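Local coordinates for uncharacterized protein (Parabacteroides merdae, PDB 4R7F) that is of unknown function but carries an N-terminal domain related to the type 9 secretion system plug protein and contains three immunoglobulin-like beta-sandwich domains, at residues Val378-Met383 with Arg389-Thr394; Leu181-Tyr186 with Ile208-Asn213; Asn56-His59 with Thr65-Gln68. All blocks are in the same frame, centred on the assembly; numbering follows the deposited sequence.

Contact 3 (56-59 with 65-68) comes first along the chain, contact 2 second and contact 1 last, without overlap. Contacts 1 and 2 have centres about 12 Å apart and share the antiparallel sheet 181-187, 373-380, 389-397. Contact 1 joins two of its strands; contact 2 joins its first strand to the facing sheet. The backbone link Tyr379 N to Lys182 O, at 2.9 Å, is a probable hydrogen bond between them. Contact 3 belongs to the first domain. Its centre lies about 16 Å from that of contact 1, and Gln68 packs on Arg381. The C-terminal hairpin thus completes a sandwich begun much earlier and lies against the first domain.

Contact 1. Residues Val378-Met383 with Arg389-Thr394; sequences VYYRPM and RLIGVT
Leu390 holds its CG opposite the backbone N (chi1 175°), and this, together with its second torsion, brings CD1 over one face of the Tyr379 ring. Ile391 turns the other way: its CG1 stands between N and the carbonyl carbon (chi1 62°) and reaches Val378. The Leu390 CD1 methyl makes a CH-pi contact, 3.9 Å from the Tyr379 ring centroid and displaced toward the ring's rim. Ile391 CG1 lies 3.9 Å from Val378 CG1. Its other branch, CG2, meets Tyr380 CB at 3.7 Å.

Tyr380 and Arg389 run side by side in the same direction. Arg389 NH1 comes to the edge of the Tyr380 ring, 3.8 Å from CE2, with the guanidinium and ring planes 66° apart. This is not a face-on cation-pi stack. The guanidinium has its polar partner elsewhere, in a salt bridge from Arg389 NE to Glu139. Tyr379 OH is likewise hydrogen-bonded outside the hairpin, to Asn115. Asn115 belongs to the first domain, and Glu139 directly follows its strand 129-138.

The backbones pair antiparallel. Tyr380 N donates to Arg389 O at 2.6 Å, and Arg389 N donates back to Tyr380 O. Farther along, Val378 N gives a hydrogen bond to Gly392 O at 2.8 Å. Val378 O takes Ile391 N at 3.0 Å and, weakly, Gly392 N at 3.4 Å. One carbonyl is therefore shared by two successive amides, and the register slips by one residue. Leu390 and Tyr379 point to the face turned to strand 129-138, while Val378 and Tyr380 point to the other. Ile391 and Gly392 together opposite Val378 make a classic beta bulge, set in the C-terminal hairpin of an immunoglobulin-like beta-sandwich.

Contact 2. Residues Leu181-Tyr186 with Ile208-Asn213; sequences LKIFVY and ISYTYN
Tyr210 OH lies against two aliphatic side chains of the facing strand. Leu181 CD1 is 3.5 Å from it and Ile183 CD1 is 3.8 Å from it. No hydrogen bond joins the two segments. Tyr210 has its CG opposite the carbonyl carbon (chi1 -63°), and from there the ring extends across the gap between the sheets. Ile183 comes from the opposite direction and approaches the ring obliquely, with CD1 3.8 Å from Tyr210 CZ. Leu181 crosses the tyrosine at a slant. It also meets Ile208 tip to tip, CD1 to CD1 at 4.1 Å.

The axes of 181-186 and 208-210 come within 11.7 Å of each other, at 37°. This is sheet-to-sheet packing, with side chains alone in touch. Phe165, on strand 160-168, meets the Tyr210 ring with planes about 15° apart. Ile167 of the same strand touches Leu181, Ile183 and Tyr210. Val378 touches Ile183 and Tyr380 touches Leu181, both from strand 373-380.

Ser209, Thr211 and Tyr212 lie away from 181-186, the last two in the break of the strand after Tyr210. Ser209 OG and Thr211 OG1 are hydrogen-bonded at 3.1 Å. Tyr212 OH bonds to Lys170 N and Asn206 O of the second subunit. The contact itself is apolar: Leu181, Ile183, Ile208 and Tyr210 are buried, and even the tyrosine hydroxyl lies against methyl groups.

Contact 3. Residues Asn56-His59 with Thr65-Gln68; sequences NVVH and TQSQ
The end of strand 53-60, in the first domain, is met by the loop that follows it, and the meeting centres on His59 and Ser67. Ser67 N donates to His59 O at 2.9 Å in a nearly straight hydrogen bond (169° at the hydrogen). Ser67 OG meets ND1 at the edge of the His59 ring, 2.8 Å away, in a hydrogen bond that either atom could donate. The hydroxyl sits between the serine's own N and carbonyl carbon (chi1 78°), a placement that lets one residue bond His59 through both backbone and side chain.

His59 O has a further partner in water 1, which donates to it at 3.0 Å and weakly accepts from Gln66 NE2. The Gln66 chain is extended and crosses Val58 at about a right angle. Its CG rests against one valine methyl, 3.7 Å from Val58 CG1, and its amide makes no more than that weak bond to the water.

The imidazole is fixed at both nitrogens, since His59 NE2 is hydrogen-bonded to Ser113 O. Tyr116 meets the ring edge-to-face, and Tyr387, from the C-terminal hairpin, packs on it too. Ser67 OG is also hydrogen-bonded to Leu69 N, two residues on. That bond is the mark of an ST turn, here fastened to the end of a beta-sandwich strand by a histidine.

Contact 1. Residues Val378-Met383 with Arg389-Thr394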
loop_
_atom_site.group_PDB
_atom_site.type_symbol
_atom_site.label_atom_id
_atom_site.label_comp_id
_atom_site.label_asym_id
_atom_site.label_seq_id
_atom_site.Cartn_x
_atom_site.Cartn_y
_atom_site.Cartn_z
ATOM N N VAL A 378 -4.689 5.129 19.459
ATOM C CA VAL A 378 -4.410 4.749 20.808
ATOM C C VAL A 378 -4.275 6.018 21.651
ATOM O O VAL A 378 -3.331 6.745 21.488
ATOM C CB VAL A 378 -3.097 3.951 20.872
ATOM C CG1 VAL A 378 -2.760 3.616 22.320
ATOM C CG2 VAL A 378 -3.193 2.683 20.033
ATOM N N TYR A 379 -5.223 6.237 22.555
ATOM C CA TYR A 379 -5.278 7.379 23.431
ATOM C C TYR A 379 -4.895 6.959 24.848
ATOM O O TYR A 379 -5.149 5.824 25.262
ATOM C CB TYR A 379 -6.698 7.941 23.467
ATOM C CG TYR A 379 -7.167 8.457 22.157
ATOM C CD1 TYR A 379 -6.936 9.761 21.783
ATOM C CD2 TYR A 379 -7.799 7.635 21.264
ATOM C CE1 TYR A 379 -7.380 10.246 20.563
ATOM C CE2 TYR A 379 -8.208 8.096 20.037
ATOM C CZ TYR A 379 -8.019 9.400 19.692
ATOM O OH TYR A 379 -8.424 9.840 18.436
ATOM N N TYR A 380 -4.286 7.875 25.598
ATOM C CA TYR A 380 -3.679 7.501 26.876
ATOM C C TYR A 380 -4.139 8.472 27.904
ATOM O O TYR A 380 -3.982 9.689 27.708
ATOM C CB TYR A 380 -2.155 7.573 26.797
ATOM C CG TYR A 380 -1.394 7.485 28.121
ATOM C CD1 TYR A 380 -1.518 6.367 28.940
ATOM C CD2 TYR A 380 -0.447 8.441 28.484
ATOM C CE1 TYR A 380 -0.770 6.230 30.113
ATOM C CE2 TYR A 380 0.307 8.324 29.671
ATOM C CZ TYR A 380 0.127 7.215 30.484
ATOM O OH TYR A 380 0.824 7.038 31.661
ATOM N N ARG A 381 -4.702 7.937 28.994
ATOM C CA ARG A 381 -5.109 8.768 30.123
ATOM C C ARG A 381 -4.987 8.132 31.491
ATOM O O ARG A 381 -5.913 7.477 31.982
ATOM C CB ARG A 381 -6.508 9.257 29.934
ATOM C CG ARG A 381 -6.811 10.360 30.910
ATOM C CD ARG A 381 -7.957 11.156 30.424
ATOM N NE ARG A 381 -8.452 11.988 31.482
ATOM C CZ ARG A 381 -9.572 12.688 31.386
ATOM N NH1 ARG A 381 -10.287 12.674 30.260
ATOM N NH2 ARG A 381 -9.960 13.414 32.414
ATOM N N PRO A 382 -3.843 8.348 32.133
ATOM C CA PRO A 382 -3.626 7.790 33.479
ATOM C C PRO A 382 -4.424 8.574 34.521
ATOM O O PRO A 382 -4.862 9.679 34.219
ATOM C CB PRO A 382 -2.122 7.995 33.690
ATOM C CG PRO A 382 -1.816 9.263 32.939
ATOM C CD PRO A 382 -2.781 9.293 31.744
HETATM N N MSE A 383 -4.626 8.000 35.710
HETATM C CA MSE A 383 -5.422 8.675 36.748
HETATM C C MSE A 383 -4.843 10.052 37.003
HETATM O O MSE A 383 -3.637 10.281 36.971
HETATM C CB MSE A 383 -5.611 7.825 38.018
HETATM C CG MSE A 383 -6.988 7.130 38.049
HETATM SE SE MSE A 383 -8.479 8.427 38.213
HETATM C CE MSE A 383 -7.895 9.447 39.800
ATOM N N ARG A 389 -4.379 11.999 25.675
ATOM C CA ARG A 389 -3.283 12.080 24.709
ATOM C C ARG A 389 -3.412 10.999 23.682
ATOM O O ARG A 389 -3.874 9.890 23.985
ATOM C CB ARG A 389 -1.940 11.931 25.409
ATOM C CG ARG A 389 -1.623 13.100 26.326
ATOM C CD ARG A 389 -0.563 12.731 27.344
ATOM N NE ARG A 389 0.742 12.539 26.709
ATOM C CZ ARG A 389 1.805 12.052 27.346
ATOM N NH1 ARG A 389 1.700 11.660 28.600
ATOM N NH2 ARG A 389 2.971 11.923 26.734
ATOM N N LEU A 390 -2.994 11.328 22.470
ATOM C CA LEU A 390 -2.960 10.388 21.403
ATOM C C LEU A 390 -1.497 9.972 21.241
ATOM O O LEU A 390 -0.693 10.736 20.723
ATOM C CB LEU A 390 -3.523 11.050 20.144
ATOM C CG LEU A 390 -3.475 10.253 18.847
ATOM C CD1 LEU A 390 -4.174 8.934 19.057
ATOM C CD2 LEU A 390 -4.086 10.984 17.656
ATOM N N ILE A 391 -1.169 8.769 21.698
ATOM C CA ILE A 391 0.206 8.316 21.807
ATOM C C ILE A 391 0.629 7.359 20.697
ATOM O O ILE A 391 1.797 7.009 20.553
ATOM C CB ILE A 391 0.492 7.689 23.194
ATOM C CG1 ILE A 391 -0.351 6.453 23.488
ATOM C CG2 ILE A 391 0.339 8.729 24.293
ATOM C CD1 ILE A 391 0.213 5.602 24.613
ATOM N N GLY A 392 -0.329 6.940 19.896
ATOM C CA GLY A 392 -0.040 6.129 18.742
ATOM C C GLY A 392 -1.202 6.061 17.784
ATOM O O GLY A 392 -2.384 6.085 18.192
ATOM N N VAL A 393 -0.873 5.948 16.504
ATOM C CA VAL A 393 -1.878 5.810 15.492
ATOM C C VAL A 393 -1.255 5.117 14.319
ATOM O O VAL A 393 -0.092 5.312 14.045
ATOM C CB VAL A 393 -2.470 7.188 15.126
ATOM C CG1 VAL A 393 -1.405 8.104 14.575
ATOM C CG2 VAL A 393 -3.588 7.033 14.113
ATOM N N THR A 394 -2.012 4.269 13.640
ATOM C CA THR A 394 -1.524 3.603 12.442
ATOM C C THR A 394 -2.709 3.246 11.546
ATOM O O THR A 394 -3.819 3.100 12.021
ATOM C CB THR A 394 -0.720 2.337 12.769
ATOM O OG1 THR A 394 -0.023 1.924 11.604
ATOM C CG2 THR A 394 -1.606 1.168 13.194
#

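Contact 2. Residues Leu181-Tyr186 with Ile208-Asn213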
loop_
_atom_site.group_PDB
_atom_site.type_symbol
_atom_site.label_atom_id
_atom_site.label_comp_id
_atom_site.label_asym_id
_atom_site.label_seq_id
_atom_site.Cartn_x
_atom_site.Cartn_y
_atom_site.Cartn_z
ATOM N N LEU A 181 -5.670 3.159 28.689
ATOM C CA LEU A 181 -5.718 3.316 27.216
ATOM C C LEU A 181 -7.164 3.346 26.751
ATOM O O LEU A 181 -7.999 2.641 27.300
ATOM C CB LEU A 181 -5.017 2.140 26.525
ATOM C CG LEU A 181 -3.512 2.011 26.790
ATOM C CD1 LEU A 181 -2.964 0.925 25.886
ATOM C CD2 LEU A 181 -2.784 3.335 26.567
ATOM N N LYS A 182 -7.464 4.180 25.757
ATOM C CA LYS A 182 -8.734 4.107 25.056
ATOM C C LYS A 182 -8.368 3.945 23.581
ATOM O O LYS A 182 -7.632 4.772 23.036
ATOM C CB LYS A 182 -9.540 5.393 25.268
ATOM C CG LYS A 182 -9.754 5.738 26.727
ATOM C CD LYS A 182 -10.675 6.932 26.852
ATOM C CE LYS A 182 -10.861 7.349 28.302
ATOM N NZ LYS A 182 -10.327 8.704 28.547
ATOM N N ILE A 183 -8.927 2.935 22.926
ATOM C CA ILE A 183 -8.587 2.592 21.545
ATOM C C ILE A 183 -9.802 2.782 20.640
ATOM O O ILE A 183 -10.882 2.303 20.944
ATOM C CB ILE A 183 -8.199 1.101 21.435
ATOM C CG1 ILE A 183 -7.283 0.673 22.608
ATOM C CG2 ILE A 183 -7.616 0.797 20.050
ATOM C CD1 ILE A 183 -5.820 0.662 22.325
ATOM N N PHE A 184 -9.615 3.434 19.506
ATOM C CA PHE A 184 -10.649 3.503 18.481
ATOM C C PHE A 184 -10.101 2.941 17.202
ATOM O O PHE A 184 -8.967 3.265 16.814
ATOM C CB PHE A 184 -11.100 4.940 18.238
ATOM C CG PHE A 184 -11.969 5.462 19.335
ATOM C CD1 PHE A 184 -11.429 5.806 20.537
ATOM C CD2 PHE A 184 -13.342 5.503 19.185
ATOM C CE1 PHE A 184 -12.231 6.250 21.578
ATOM C CE2 PHE A 184 -14.155 5.955 20.221
ATOM C CZ PHE A 184 -13.592 6.326 21.419
ATOM N N VAL A 185 -10.918 2.109 16.556
ATOM C CA VAL A 185 -10.595 1.518 15.270
ATOM C C VAL A 185 -11.647 1.890 14.226
ATOM O O VAL A 185 -12.835 1.682 14.415
ATOM C CB VAL A 185 -10.457 -0.012 15.422
ATOM C CG1 VAL A 185 -10.144 -0.644 14.094
ATOM C CG2 VAL A 185 -9.348 -0.326 16.423
ATOM N N TYR A 186 -11.203 2.443 13.109
ATOM C CA TYR A 186 -12.119 2.940 12.102
ATOM C C TYR A 186 -11.866 2.230 10.806
ATOM O O TYR A 186 -10.722 2.147 10.365
ATOM C CB TYR A 186 -11.912 4.446 11.893
ATOM C CG TYR A 186 -12.149 5.285 13.125
ATOM C CD1 TYR A 186 -13.418 5.733 13.447
ATOM C CD2 TYR A 186 -11.116 5.660 13.949
ATOM C CE1 TYR A 186 -13.654 6.525 14.564
ATOM C CE2 TYR A 186 -11.342 6.441 15.079
ATOM C CZ TYR A 186 -12.630 6.878 15.376
ATOM O OH TYR A 186 -12.897 7.635 16.508
ATOM N N ILE A 208 1.268 -4.947 24.544
ATOM C CA ILE A 208 -0.136 -5.096 24.858
ATOM C C ILE A 208 -0.821 -5.620 23.619
ATOM O O ILE A 208 -0.805 -4.973 22.583
ATOM C CB ILE A 208 -0.767 -3.765 25.275
ATOM C CG1 ILE A 208 0.075 -3.101 26.375
ATOM C CG2 ILE A 208 -2.192 -3.989 25.812
ATOM C CD1 ILE A 208 0.201 -1.600 26.226
ATOM N N SER A 209 -1.421 -6.794 23.723
ATOM C CA SER A 209 -1.977 -7.453 22.548
ATOM C C SER A 209 -3.499 -7.384 22.534
ATOM O O SER A 209 -4.135 -7.701 23.552
ATOM C CB SER A 209 -1.485 -8.908 22.492
ATOM O OG SER A 209 -2.134 -9.622 21.447
ATOM N N TYR A 210 -4.066 -6.937 21.404
ATOM C CA TYR A 210 -5.533 -6.881 21.212
ATOM C C TYR A 210 -5.835 -7.756 20.031
ATOM O O TYR A 210 -6.222 -7.301 18.969
ATOM C CB TYR A 210 -6.042 -5.464 20.906
ATOM C CG TYR A 210 -5.813 -4.479 22.002
ATOM C CD1 TYR A 210 -4.574 -3.897 22.186
ATOM C CD2 TYR A 210 -6.822 -4.154 22.896
ATOM C CE1 TYR A 210 -4.341 -3.006 23.227
ATOM C CE2 TYR A 210 -6.607 -3.235 23.917
ATOM C CZ TYR A 210 -5.364 -2.667 24.087
ATOM O OH TYR A 210 -5.138 -1.756 25.114
ATOM N N THR A 211 -5.576 -9.019 20.209
ATOM C CA THR A 211 -5.659 -9.994 19.151
ATOM C C THR A 211 -6.737 -10.964 19.560
ATOM O O THR A 211 -6.870 -11.232 20.727
ATOM C CB THR A 211 -4.308 -10.700 19.001
ATOM O OG1 THR A 211 -3.332 -9.723 18.631
ATOM C CG2 THR A 211 -4.357 -11.710 17.914
ATOM N N TYR A 212 -7.514 -11.455 18.596
ATOM C CA TYR A 212 -8.604 -12.417 18.831
ATOM C C TYR A 212 -9.813 -11.770 19.517
ATOM O O TYR A 212 -10.591 -12.416 20.186
ATOM C CB TYR A 212 -8.118 -13.636 19.625
ATOM C CG TYR A 212 -6.869 -14.300 19.050
ATOM C CD1 TYR A 212 -6.872 -14.847 17.761
ATOM C CD2 TYR A 212 -5.707 -14.393 19.791
ATOM C CE1 TYR A 212 -5.752 -15.436 17.231
ATOM C CE2 TYR A 212 -4.567 -14.992 19.260
ATOM C CZ TYR A 212 -4.599 -15.521 17.987
ATOM O OH TYR A 212 -3.486 -16.166 17.476
ATOM N N ASN A 213 -9.978 -10.489 19.299
ATOM C CA ASN A 213 -11.046 -9.738 19.916
ATOM C C ASN A 213 -12.258 -9.757 19.011
ATOM O O ASN A 213 -12.189 -9.354 17.859
ATOM C CB ASN A 213 -10.575 -8.309 20.142
ATOM C CG ASN A 213 -11.467 -7.548 21.059
ATOM O OD1 ASN A 213 -12.689 -7.446 20.819
ATOM N ND2 ASN A 213 -10.883 -7.001 22.130
#

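Contact 3. Residues Asn56-His59 with Thr65-Gln68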
loop_
_atom_site.group_PDB
_atom_site.type_symbol
_atom_site.label_atom_id
_atom_site.label_comp_id
_atom_site.label_asym_id
_atom_site.label_seq_id
_atom_site.Cartn_x
_atom_site.Cartn_y
_atom_site.Cartn_z
ATOM N N ASN A 56 -12.505 28.622 15.331
ATOM C CA ASN A 56 -12.088 28.249 16.675
ATOM C C ASN A 56 -11.524 26.831 16.727
ATOM O O ASN A 56 -12.015 25.926 16.041
ATOM C CB ASN A 56 -13.268 28.257 17.651
ATOM C CG ASN A 56 -13.987 29.570 17.691
ATOM O OD1 ASN A 56 -13.395 30.648 17.620
ATOM N ND2 ASN A 56 -15.284 29.484 17.826
ATOM N N VAL A 57 -10.553 26.631 17.610
ATOM C CA VAL A 57 -9.956 25.337 17.854
ATOM C C VAL A 57 -10.577 24.739 19.117
ATOM O O VAL A 57 -10.577 25.363 20.191
ATOM C CB VAL A 57 -8.431 25.484 17.981
ATOM C CG1 VAL A 57 -7.753 24.144 18.157
ATOM C CG2 VAL A 57 -7.892 26.166 16.736
ATOM N N VAL A 58 -11.129 23.532 18.981
ATOM C CA VAL A 58 -11.710 22.818 20.118
ATOM C C VAL A 58 -10.896 21.572 20.376
ATOM O O VAL A 58 -10.708 20.736 19.488
ATOM C CB VAL A 58 -13.172 22.412 19.894
ATOM C CG1 VAL A 58 -13.669 21.606 21.073
ATOM C CG2 VAL A 58 -14.073 23.632 19.698
ATOM N N HIS A 59 -10.389 21.450 21.595
ATOM C CA HIS A 59 -9.679 20.261 21.952
ATOM C C HIS A 59 -10.670 19.220 22.493
ATOM O O HIS A 59 -11.488 19.541 23.370
ATOM C CB HIS A 59 -8.593 20.532 22.977
ATOM C CG HIS A 59 -7.742 19.332 23.235
ATOM N ND1 HIS A 59 -8.017 18.425 24.235
ATOM C CD2 HIS A 59 -6.677 18.839 22.562
ATOM C CE1 HIS A 59 -7.117 17.461 24.205
ATOM N NE2 HIS A 59 -6.311 17.672 23.181
ATOM N N THR A 65 -15.832 14.026 22.323
ATOM C CA THR A 65 -16.457 15.031 23.149
ATOM C C THR A 65 -15.373 16.021 23.568
ATOM O O THR A 65 -14.191 15.660 23.657
ATOM C CB THR A 65 -17.055 14.449 24.437
ATOM O OG1 THR A 65 -16.025 13.860 25.239
ATOM C CG2 THR A 65 -18.123 13.430 24.149
ATOM N N GLN A 66 -15.777 17.252 23.858
ATOM C CA GLN A 66 -14.835 18.315 24.246
ATOM C C GLN A 66 -14.112 18.018 25.553
ATOM O O GLN A 66 -14.734 17.587 26.526
ATOM C CB GLN A 66 -15.557 19.640 24.380
ATOM C CG GLN A 66 -14.626 20.825 24.544
ATOM C CD GLN A 66 -15.367 22.162 24.459
ATOM O OE1 GLN A 66 -16.576 22.222 24.252
ATOM N NE2 GLN A 66 -14.635 23.226 24.615
ATOM N N SER A 67 -12.796 18.240 25.575
ATOM C CA SER A 67 -12.042 17.985 26.789
ATOM C C SER A 67 -12.265 19.165 27.752
ATOM O O SER A 67 -12.874 20.165 27.386
ATOM C CB SER A 67 -10.560 17.784 26.472
ATOM O OG SER A 67 -9.922 19.014 26.236
ATOM N N GLN A 68 -11.758 19.042 28.968
ATOM C CA GLN A 68 -11.822 20.133 29.937
ATOM C C GLN A 68 -10.681 21.165 29.765
ATOM O O GLN A 68 -10.556 22.081 30.554
ATOM C CB GLN A 68 -11.830 19.553 31.355
ATOM C CG GLN A 68 -10.472 19.051 31.803
ATOM C CD GLN A 68 -10.526 18.328 33.136
ATOM O OE1 GLN A 68 -10.718 18.942 34.196
ATOM N NE2 GLN A 68 -10.344 17.015 33.095
HETATM O O HOH W 1 -11.329 22.217 24.650
#